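Local coordinates for Sso-CP2 metallo-carboxypetidase (Sulfolobus solfataricus, PDB 4MMO), which is a zinc-binding enzyme of the M20 peptidase family that probably acts as a carboxypeptidase, removing residues from the C-terminal end of peptides, at residues L31-L39 against L109-L120; D195-N206 against S296-A304. All coordinates share one frame; numbering follows the deposited sequence.

Overall arrangement
The two contacts lie at opposite ends of an elongated subunit, their centres about 60 Å apart and their nearest atoms about 36 Å apart. Interaction 1 comes first along the chain and is complete before interaction 2 begins. It joins helices 24-39 and 102-121, which pack beside strand 128-134 of the six-stranded mixed sheet in the zinc-bearing part of the protein. Interaction 2 lies within the M20 dimerisation region. There, short strand 196-197 pairs with the start of strand 299-312, in a separate antiparallel sheet. The first contact is buried in the zinc-bearing part, with its Leu109 end nearest the metal. The second lies at a distant edge that meets the other subunit.

Interaction 1: L31-L39 against L109-L120; sequences LKETVEKLL and LMARLFAIKHLL
Leu39 is a knob in a hole on helix 102-121, formed by Leu113, Ile116, Lys117 and Leu120. Its CG is anti to the carbonyl carbon (chi1 -51°), which turns the two methyls into this hole. CD1 meets Leu113 CD2 at 3.7 Å, with the two side chains crossing at about a right angle. CD2 rests 4.0 Å from Ile116 CG2 and also lies against the backbone O of Leu113. With Leu39 cut back to an alanine, the hole is likely to be left partly unfilled, and Leu113 CD2 and Ile116 CG2 would probably lose the methyls they pack on.

These are two nearly parallel helices, 24° apart, in the zinc-bearing part of the M20 fold. Strand 128-134 packs against Leu39 and Leu113, and helix 3-12 against Leu38 and Phe114.

Leu38, the residue before the knob, covers a face of the Phe114 ring. Its CD1 lies 4.2 Å from the ring centroid, 22° off the normal, in a CH-pi contact. CD2 reaches the ring rim, 3.8 Å from Phe114 CE1. The aliphatic chain of Lys117 runs across Leu38, with CG 3.5 Å from Leu38 O, while its NZ forms a salt bridge with Asp121. Val35 CG2 touches Leu113 CD1 at 4.0 Å. Farther toward the zinc site, Leu31 and Leu109 meet tip to tip, CD1 to CD2 at 3.8 Å.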
loop_
_atom_site.group_PDB
_atom_site.type_symbol
_atom_site.label_atom_id
_atom_site.label_comp_id
_atom_site.label_asym_id
_atom_site.label_seq_id
_atom_site.Cartn_x
_atom_site.Cartn_y
_atom_site.Cartn_z
ATOM N N LEU A 31 -31.433 -11.570 -19.557
ATOM C CA LEU A 31 -31.818 -10.238 -20.007
ATOM C C LEU A 31 -32.281 -10.291 -21.456
ATOM O O LEU A 31 -33.316 -9.725 -21.796
ATOM C CB LEU A 31 -30.665 -9.246 -19.833
ATOM C CG LEU A 31 -30.984 -7.765 -20.075
ATOM C CD1 LEU A 31 -32.163 -7.279 -19.222
ATOM C CD2 LEU A 31 -29.747 -6.924 -19.797
ATOM N N LYS A 32 -31.532 -10.990 -22.302
ATOM C CA LYS A 32 -31.942 -11.178 -23.690
ATOM C C LYS A 32 -33.348 -11.771 -23.754
ATOM O O LYS A 32 -34.214 -11.261 -24.463
ATOM C CB LYS A 32 -30.965 -12.092 -24.431
ATOM C CG LYS A 32 -31.416 -12.468 -25.843
ATOM C CD LYS A 32 -30.647 -13.653 -26.398
ATOM C CE LYS A 32 -31.504 -14.458 -27.371
ATOM N NZ LYS A 32 -30.760 -14.868 -28.593
ATOM N N GLU A 33 -33.561 -12.853 -23.011
ATOM C CA GLU A 33 -34.841 -13.555 -23.024
ATOM C C GLU A 33 -35.956 -12.666 -22.501
ATOM O O GLU A 33 -37.059 -12.652 -23.039
ATOM C CB GLU A 33 -34.753 -14.826 -22.176
ATOM C CG GLU A 33 -33.883 -15.916 -22.788
ATOM C CD GLU A 33 -33.509 -16.998 -21.789
ATOM O OE1 GLU A 33 -34.176 -17.104 -20.738
ATOM O OE2 GLU A 33 -32.540 -17.740 -22.056
ATOM N N THR A 34 -35.654 -11.926 -21.442
ATOM C CA THR A 34 -36.622 -11.046 -20.815
ATOM C C THR A 34 -37.044 -9.920 -21.763
ATOM O O THR A 34 -38.216 -9.553 -21.816
ATOM C CB THR A 34 -36.043 -10.450 -19.527
ATOM O OG1 THR A 34 -35.648 -11.514 -18.650
ATOM C CG2 THR A 34 -37.064 -9.568 -18.826
ATOM N N VAL A 35 -36.088 -9.375 -22.509
ATOM C CA VAL A 35 -36.388 -8.317 -23.470
ATOM C C VAL A 35 -37.376 -8.828 -24.511
ATOM O O VAL A 35 -38.361 -8.159 -24.821
ATOM C CB VAL A 35 -35.104 -7.793 -24.160
ATOM C CG1 VAL A 35 -35.435 -6.938 -25.382
ATOM C CG2 VAL A 35 -34.268 -6.988 -23.179
ATOM N N GLU A 36 -37.110 -10.018 -25.041
ATOM C CA GLU A 36 -37.976 -10.627 -26.043
ATOM C C GLU A 36 -39.367 -10.887 -25.479
ATOM O O GLU A 36 -40.371 -10.652 -26.147
ATOM C CB GLU A 36 -37.366 -11.936 -26.545
ATOM C CG GLU A 36 -36.043 -11.753 -27.267
ATOM C CD GLU A 36 -35.460 -13.054 -27.773
ATOM O OE1 GLU A 36 -35.584 -14.077 -27.068
ATOM O OE2 GLU A 36 -34.878 -13.053 -28.877
ATOM N N LYS A 37 -39.417 -11.375 -24.245
ATOM C CA LYS A 37 -40.682 -11.662 -23.582
ATOM C C LYS A 37 -41.518 -10.396 -23.434
ATOM O O LYS A 37 -42.690 -10.367 -23.810
ATOM C CB LYS A 37 -40.422 -12.274 -22.204
ATOM C CG LYS A 37 -41.672 -12.574 -21.386
ATOM C CD LYS A 37 -41.322 -12.767 -19.919
ATOM C CE LYS A 37 -42.565 -12.946 -19.066
ATOM N NZ LYS A 37 -43.232 -14.252 -19.311
ATOM N N LEU A 38 -40.906 -9.353 -22.884
ATOM C CA LEU A 38 -41.632 -8.139 -22.525
ATOM C C LEU A 38 -42.035 -7.293 -23.731
ATOM O O LEU A 38 -43.146 -6.774 -23.770
ATOM C CB LEU A 38 -40.801 -7.297 -21.553
ATOM C CG LEU A 38 -40.517 -7.933 -20.189
ATOM C CD1 LEU A 38 -39.582 -7.055 -19.373
ATOM C CD2 LEU A 38 -41.804 -8.188 -19.423
ATOM N N LEU A 39 -41.142 -7.160 -24.708
ATOM C CA LEU A 39 -41.373 -6.259 -25.837
ATOM C C LEU A 39 -41.839 -6.982 -27.099
ATOM O O LEU A 39 -42.369 -6.356 -28.014
ATOM C CB LEU A 39 -40.105 -5.460 -26.145
ATOM C CG LEU A 39 -39.452 -4.752 -24.955
ATOM C CD1 LEU A 39 -38.331 -3.849 -25.440
ATOM C CD2 LEU A 39 -40.465 -3.962 -24.129
ATOM N N LEU A 109 -32.585 0.117 -15.355
ATOM C CA LEU A 109 -32.595 -0.612 -16.619
ATOM C C LEU A 109 -33.962 -1.233 -16.849
ATOM O O LEU A 109 -34.494 -1.198 -17.960
ATOM C CB LEU A 109 -31.509 -1.697 -16.620
ATOM C CG LEU A 109 -31.264 -2.516 -17.896
ATOM C CD1 LEU A 109 -29.885 -3.164 -17.818
ATOM C CD2 LEU A 109 -32.304 -3.607 -18.130
ATOM N N MET A 110 -34.528 -1.795 -15.788
ATOM C CA MET A 110 -35.766 -2.559 -15.887
ATOM C C MET A 110 -36.976 -1.628 -15.956
ATOM O O MET A 110 -37.954 -1.922 -16.647
ATOM C CB MET A 110 -35.898 -3.503 -14.690
ATOM C CG MET A 110 -37.070 -4.464 -14.773
ATOM S SD MET A 110 -36.941 -5.626 -16.141
ATOM C CE MET A 110 -35.503 -6.578 -15.660
ATOM N N ALA A 111 -36.905 -0.516 -15.231
ATOM C CA ALA A 111 -37.954 0.497 -15.277
ATOM C C ALA A 111 -38.174 0.945 -16.715
ATOM O O ALA A 111 -39.301 0.945 -17.209
ATOM C CB ALA A 111 -37.589 1.686 -14.400
ATOM N N ARG A 112 -37.083 1.293 -17.392
ATOM C CA ARG A 112 -37.151 1.748 -18.775
ATOM C C ARG A 112 -37.797 0.701 -19.675
ATOM O O ARG A 112 -38.587 1.037 -20.558
ATOM C CB ARG A 112 -35.754 2.084 -19.296
ATOM C CG ARG A 112 -35.118 3.284 -18.627
ATOM C CD ARG A 112 -33.722 3.531 -19.161
ATOM N NE ARG A 112 -33.137 4.751 -18.614
ATOM C CZ ARG A 112 -31.912 5.185 -18.892
ATOM N NH1 ARG A 112 -31.129 4.496 -19.710
ATOM N NH2 ARG A 112 -31.467 6.307 -18.345
ATOM N N LEU A 113 -37.462 -0.565 -19.443
ATOM C CA LEU A 113 -38.014 -1.669 -20.230
ATOM C C LEU A 113 -39.526 -1.769 -20.075
ATOM O O LEU A 113 -40.245 -1.989 -21.047
ATOM C CB LEU A 113 -37.387 -3.002 -19.808
ATOM C CG LEU A 113 -36.280 -3.591 -20.680
ATOM C CD1 LEU A 113 -35.790 -4.897 -20.066
ATOM C CD2 LEU A 113 -36.751 -3.832 -22.103
ATOM N N PHE A 114 -40.003 -1.622 -18.844
ATOM C CA PHE A 114 -41.425 -1.733 -18.578
ATOM C C PHE A 114 -42.188 -0.501 -19.082
ATOM O O PHE A 114 -43.354 -0.608 -19.452
ATOM C CB PHE A 114 -41.680 -1.991 -17.093
ATOM C CG PHE A 114 -41.598 -3.447 -16.720
ATOM C CD1 PHE A 114 -42.638 -4.308 -17.031
ATOM C CD2 PHE A 114 -40.477 -3.958 -16.083
ATOM C CE1 PHE A 114 -42.568 -5.648 -16.706
ATOM C CE2 PHE A 114 -40.403 -5.299 -15.753
ATOM C CZ PHE A 114 -41.449 -6.145 -16.066
ATOM N N ALA A 115 -41.526 0.653 -19.118
ATOM C CA ALA A 115 -42.127 1.844 -19.714
ATOM C C ALA A 115 -42.376 1.603 -21.198
ATOM O O ALA A 115 -43.463 1.873 -21.705
ATOM C CB ALA A 115 -41.232 3.057 -19.519
ATOM N N ILE A 116 -41.367 1.079 -21.889
ATOM C CA ILE A 116 -41.480 0.808 -23.316
ATOM C C ILE A 116 -42.607 -0.184 -23.564
ATOM O O ILE A 116 -43.385 -0.029 -24.506
ATOM C CB ILE A 116 -40.160 0.261 -23.890
ATOM C CG1 ILE A 116 -39.066 1.325 -23.788
ATOM C CG2 ILE A 116 -40.328 -0.163 -25.352
ATOM C CD1 ILE A 116 -37.661 0.800 -24.063
ATOM N N LYS A 117 -42.687 -1.198 -22.709
ATOM C CA LYS A 117 -43.723 -2.215 -22.808
ATOM C C LYS A 117 -45.110 -1.597 -22.706
ATOM O O LYS A 117 -46.008 -1.932 -23.479
ATOM C CB LYS A 117 -43.558 -3.242 -21.691
ATOM C CG LYS A 117 -44.578 -4.365 -21.724
ATOM C CD LYS A 117 -44.491 -5.226 -20.475
ATOM C CE LYS A 117 -45.132 -6.583 -20.699
ATOM N NZ LYS A 117 -46.507 -6.481 -21.257
ATOM N N HIS A 118 -45.282 -0.711 -21.735
ATOM C CA HIS A 118 -46.572 -0.082 -21.505
ATOM C C HIS A 118 -47.010 0.699 -22.739
ATOM O O HIS A 118 -48.143 0.557 -23.200
ATOM C CB HIS A 118 -46.510 0.825 -20.276
ATOM C CG HIS A 118 -46.309 0.079 -18.994
ATOM N ND1 HIS A 118 -46.151 0.712 -17.778
ATOM C CD2 HIS A 118 -46.241 -1.247 -18.737
ATOM C CE1 HIS A 118 -45.992 -0.193 -16.831
ATOM N NE2 HIS A 118 -46.042 -1.392 -17.385
ATOM N N LEU A 119 -46.104 1.500 -23.289
ATOM C CA LEU A 119 -46.418 2.287 -24.472
ATOM C C LEU A 119 -46.736 1.391 -25.667
ATOM O O LEU A 119 -47.652 1.681 -26.432
ATOM C CB LEU A 119 -45.271 3.241 -24.808
ATOM C CG LEU A 119 -44.978 4.330 -23.770
ATOM C CD1 LEU A 119 -43.888 5.265 -24.277
ATOM C CD2 LEU A 119 -46.226 5.127 -23.418
ATOM N N LEU A 120 -45.986 0.304 -25.825
ATOM C CA LEU A 120 -46.253 -0.657 -26.893
ATOM C C LEU A 120 -47.636 -1.283 -26.731
ATOM O O LEU A 120 -48.372 -1.446 -27.705
ATOM C CB LEU A 120 -45.196 -1.765 -26.902
ATOM C CG LEU A 120 -43.849 -1.470 -27.566
ATOM C CD1 LEU A 120 -42.889 -2.630 -27.346
ATOM C CD2 LEU A 120 -44.021 -1.203 -29.050
#

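Interaction 2: D195-N206 against S296-A304; sequences DLHSSNAPLVRN and SKTIVPHRA
Val300 packs its two methyls against Ser198, Ala201, Val204 and Asn206, inside the bend of 195-206. CG1 is anti to the backbone N (chi1 -175°), which directs it to Val204 CG2 at 4.0 Å and to the amide end of Asn206. CG2, the other branch, lies 3.8 Å from Ser198 CA, close to Ala201 as well. Behind these methyls, the backbones of Leu196 and Val300 form a hydrogen-bonded antiparallel pair. Leu196 N gives a nearly straight bond to Val300 O (3.0 Å, 172°). The return bond from Val300 N to Leu196 O is shorter but more bent.

Asp195 crosses His302 at about a right angle, and the planes of its carboxylate and the imidazole ring are 42° apart. OD1 accepts a hydrogen bond from His302 N at 3.2 Å. The ring itself is held by Asp190, which bonds to ND1. OD2 of Asp195 turns to the methyl end of Ile299, 3.6 Å from CD1. Asn206 ND2 lies beside the Pro301 ring, 3.7 Å from CD, while OD1 caps the start of helix 207-218.

Several polar ends are taken up by the second subunit. Asn206 ND2 bonds to Asn283 and Val284 of that subunit. The Ser198 and Thr298 hydroxyls face its Arg311, but sit too close together in the model for their bonding to be certain. The short, weakly bonded strand 196-197 pairs with the start of strand 299-312 of the antiparallel sheet, at the subunit interface of the M20 dimerisation domain.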
loop_
_atom_site.group_PDB
_atom_site.type_symbol
_atom_site.label_atom_id
_atom_site.label_comp_id
_atom_site.label_asym_id
_atom_site.label_seq_id
_atom_site.Cartn_x
_atom_site.Cartn_y
_atom_site.Cartn_z
ATOM N N ASP A 195 13.840 -9.229 -1.633
ATOM C CA ASP A 195 14.057 -8.222 -0.608
ATOM C C ASP A 195 15.428 -8.432 0.021
ATOM O O ASP A 195 15.927 -9.557 0.084
ATOM C CB ASP A 195 12.969 -8.306 0.465
ATOM C CG ASP A 195 11.585 -7.976 -0.075
ATOM O OD1 ASP A 195 11.497 -7.294 -1.118
ATOM O OD2 ASP A 195 10.585 -8.394 0.548
ATOM N N LEU A 196 16.033 -7.340 0.475
ATOM C CA LEU A 196 17.335 -7.389 1.122
ATOM C C LEU A 196 17.222 -6.940 2.562
ATOM O O LEU A 196 16.295 -6.220 2.925
ATOM C CB LEU A 196 18.317 -6.466 0.409
ATOM C CG LEU A 196 18.372 -6.588 -1.112
ATOM C CD1 LEU A 196 19.396 -5.615 -1.670
ATOM C CD2 LEU A 196 18.685 -8.011 -1.533
ATOM N N HIS A 197 18.174 -7.371 3.378
ATOM C CA HIS A 197 18.319 -6.850 4.727
ATOM C C HIS A 197 18.646 -5.363 4.600
ATOM O O HIS A 197 19.553 -4.984 3.855
ATOM C CB HIS A 197 19.437 -7.608 5.454
ATOM C CG HIS A 197 19.543 -7.305 6.918
ATOM N ND1 HIS A 197 19.029 -6.159 7.490
ATOM C CD2 HIS A 197 20.120 -7.998 7.930
ATOM C CE1 HIS A 197 19.276 -6.162 8.783
ATOM N NE2 HIS A 197 19.941 -7.265 9.081
ATOM N N SER A 198 17.892 -4.524 5.305
ATOM C CA SER A 198 18.065 -3.072 5.226
ATOM C C SER A 198 19.476 -2.613 5.582
ATOM O O SER A 198 19.857 -1.489 5.269
ATOM C CB SER A 198 17.040 -2.346 6.103
ATOM O OG SER A 198 17.384 -2.420 7.471
ATOM N N SER A 199 20.252 -3.483 6.219
ATOM C CA SER A 199 21.652 -3.184 6.508
ATOM C C SER A 199 22.452 -2.934 5.225
ATOM O O SER A 199 23.522 -2.325 5.261
ATOM C CB SER A 199 22.285 -4.320 7.312
ATOM O OG SER A 199 22.252 -5.533 6.584
ATOM N N ASN A 200 21.923 -3.397 4.094
ATOM C CA ASN A 200 22.546 -3.160 2.790
ATOM C C ASN A 200 22.136 -1.837 2.141
ATOM O O ASN A 200 22.598 -1.513 1.046
ATOM C CB ASN A 200 22.209 -4.304 1.834
ATOM C CG ASN A 200 22.817 -5.618 2.265
ATOM O OD1 ASN A 200 24.004 -5.859 2.059
ATOM N ND2 ASN A 200 22.003 -6.479 2.863
ATOM N N ALA A 201 21.286 -1.073 2.821
ATOM C CA ALA A 201 20.699 0.143 2.242
ATOM C C ALA A 201 21.709 1.105 1.598
ATOM O O ALA A 201 21.398 1.735 0.585
ATOM C CB ALA A 201 19.867 0.881 3.289
ATOM N N PRO A 202 22.916 1.234 2.181
ATOM C CA PRO A 202 23.874 2.161 1.561
ATOM C C PRO A 202 24.368 1.718 0.179
ATOM O O PRO A 202 24.905 2.546 -0.559
ATOM C CB PRO A 202 25.040 2.182 2.554
ATOM C CG PRO A 202 24.459 1.725 3.851
ATOM C CD PRO A 202 23.394 0.740 3.485
ATOM N N LEU A 203 24.174 0.447 -0.167
ATOM C CA LEU A 203 24.721 -0.108 -1.406
ATOM C C LEU A 203 23.761 -0.049 -2.598
ATOM O O LEU A 203 24.187 -0.193 -3.745
ATOM C CB LEU A 203 25.137 -1.566 -1.190
ATOM C CG LEU A 203 26.128 -1.859 -0.060
ATOM C CD1 LEU A 203 26.545 -3.319 -0.116
ATOM C CD2 LEU A 203 27.343 -0.948 -0.136
ATOM N N VAL A 204 22.475 0.161 -2.330
ATOM C CA VAL A 204 21.456 0.073 -3.373
ATOM C C VAL A 204 20.449 1.211 -3.330
ATOM O O VAL A 204 20.336 1.926 -2.333
ATOM C CB VAL A 204 20.674 -1.246 -3.261
ATOM C CG1 VAL A 204 21.596 -2.433 -3.513
ATOM C CG2 VAL A 204 20.010 -1.361 -1.895
ATOM N N ARG A 205 19.721 1.371 -4.431
ATOM C CA ARG A 205 18.572 2.258 -4.467
ATOM C C ARG A 205 17.381 1.543 -3.847
ATOM O O ARG A 205 17.248 0.324 -3.958
ATOM C CB ARG A 205 18.243 2.659 -5.904
ATOM C CG ARG A 205 19.337 3.449 -6.601
ATOM C CD ARG A 205 18.777 4.230 -7.778
ATOM N NE ARG A 205 17.865 5.284 -7.337
ATOM C CZ ARG A 205 18.239 6.520 -7.017
ATOM N NH1 ARG A 205 19.513 6.881 -7.090
ATOM N NH2 ARG A 205 17.334 7.402 -6.623
ATOM N N ASN A 206 16.525 2.307 -3.181
ATOM C CA ASN A 206 15.306 1.773 -2.591
ATOM C C ASN A 206 14.127 2.164 -3.493
ATOM O O ASN A 206 13.952 3.340 -3.803
ATOM C CB ASN A 206 15.156 2.311 -1.159
ATOM C CG ASN A 206 13.856 1.890 -0.492
ATOM O OD1 ASN A 206 12.763 2.146 -0.997
ATOM N ND2 ASN A 206 13.975 1.250 0.664
ATOM N N SER A 296 7.964 -4.833 13.545
ATOM C CA SER A 296 9.022 -4.317 12.687
ATOM C C SER A 296 9.741 -5.426 11.923
ATOM O O SER A 296 10.230 -6.388 12.516
ATOM C CB SER A 296 10.043 -3.548 13.525
ATOM N N LYS A 297 9.794 -5.273 10.604
ATOM C CA LYS A 297 10.647 -6.090 9.752
ATOM C C LYS A 297 11.490 -5.140 8.919
ATOM O O LYS A 297 10.959 -4.256 8.247
ATOM C CB LYS A 297 9.812 -6.991 8.850
ATOM C CG LYS A 297 10.596 -7.631 7.719
ATOM C CD LYS A 297 9.694 -8.467 6.830
ATOM C CE LYS A 297 10.490 -9.474 6.020
ATOM N NZ LYS A 297 9.604 -10.293 5.155
ATOM N N THR A 298 12.802 -5.327 8.955
ATOM C CA THR A 298 13.723 -4.379 8.338
ATOM C C THR A 298 14.294 -4.912 7.021
ATOM O O THR A 298 15.051 -5.881 6.998
ATOM C CB THR A 298 14.857 -3.988 9.315
ATOM O OG1 THR A 298 15.838 -3.206 8.631
ATOM C CG2 THR A 298 15.520 -5.224 9.923
ATOM N N ILE A 299 13.912 -4.268 5.924
ATOM C CA ILE A 299 14.348 -4.686 4.599
ATOM C C ILE A 299 14.452 -3.527 3.617
ATOM O O ILE A 299 13.844 -2.478 3.815
ATOM C CB ILE A 299 13.363 -5.699 3.975
ATOM C CG1 ILE A 299 11.927 -5.172 4.062
ATOM C CG2 ILE A 299 13.465 -7.048 4.664
ATOM C CD1 ILE A 299 10.978 -5.802 3.058
ATOM N N VAL A 300 15.226 -3.729 2.557
ATOM C CA VAL A 300 15.089 -2.922 1.352
ATOM C C VAL A 300 14.206 -3.719 0.400
ATOM O O VAL A 300 14.627 -4.768 -0.089
ATOM C CB VAL A 300 16.437 -2.650 0.655
ATOM C CG1 VAL A 300 16.235 -1.704 -0.530
ATOM C CG2 VAL A 300 17.439 -2.071 1.630
ATOM N N PRO A 301 12.974 -3.242 0.136
ATOM C CA PRO A 301 12.146 -4.027 -0.785
ATOM C C PRO A 301 12.686 -3.935 -2.202
ATOM O O PRO A 301 13.376 -2.965 -2.517
ATOM C CB PRO A 301 10.768 -3.355 -0.686
ATOM C CG PRO A 301 10.839 -2.482 0.544
ATOM C CD PRO A 301 12.260 -2.042 0.607
ATOM N N HIS A 302 12.396 -4.925 -3.039
ATOM C CA HIS A 302 12.910 -4.920 -4.406
ATOM C C HIS A 302 11.862 -4.389 -5.378
ATOM O O HIS A 302 12.180 -4.048 -6.517
ATOM C CB HIS A 302 13.376 -6.324 -4.817
ATOM C CG HIS A 302 12.266 -7.312 -4.985
ATOM N ND1 HIS A 302 11.585 -7.472 -6.172
ATOM C CD2 HIS A 302 11.722 -8.198 -4.117
ATOM C CE1 HIS A 302 10.667 -8.411 -6.029
ATOM N NE2 HIS A 302 10.729 -8.868 -4.790
ATOM N N ARG A 303 10.623 -4.295 -4.907
ATOM C CA ARG A 303 9.500 -3.929 -5.759
ATOM C C ARG A 303 8.611 -2.873 -5.100
ATOM O O ARG A 303 8.381 -2.905 -3.891
ATOM C CB ARG A 303 8.681 -5.183 -6.071
ATOM C CG ARG A 303 7.755 -5.069 -7.265
ATOM C CD ARG A 303 7.190 -6.435 -7.629
ATOM N NE ARG A 303 6.105 -6.349 -8.603
ATOM C CZ ARG A 303 6.251 -6.436 -9.924
ATOM N NH1 ARG A 303 7.450 -6.612 -10.469
ATOM N NH2 ARG A 303 5.185 -6.344 -10.708
ATOM N N ALA A 304 8.119 -1.943 -5.912
ATOM C CA ALA A 304 7.158 -0.938 -5.472
ATOM C C ALA A 304 6.228 -0.610 -6.630
ATOM O O ALA A 304 6.678 -0.478 -7.767
ATOM C CB ALA A 304 7.873 0.323 -5.016
#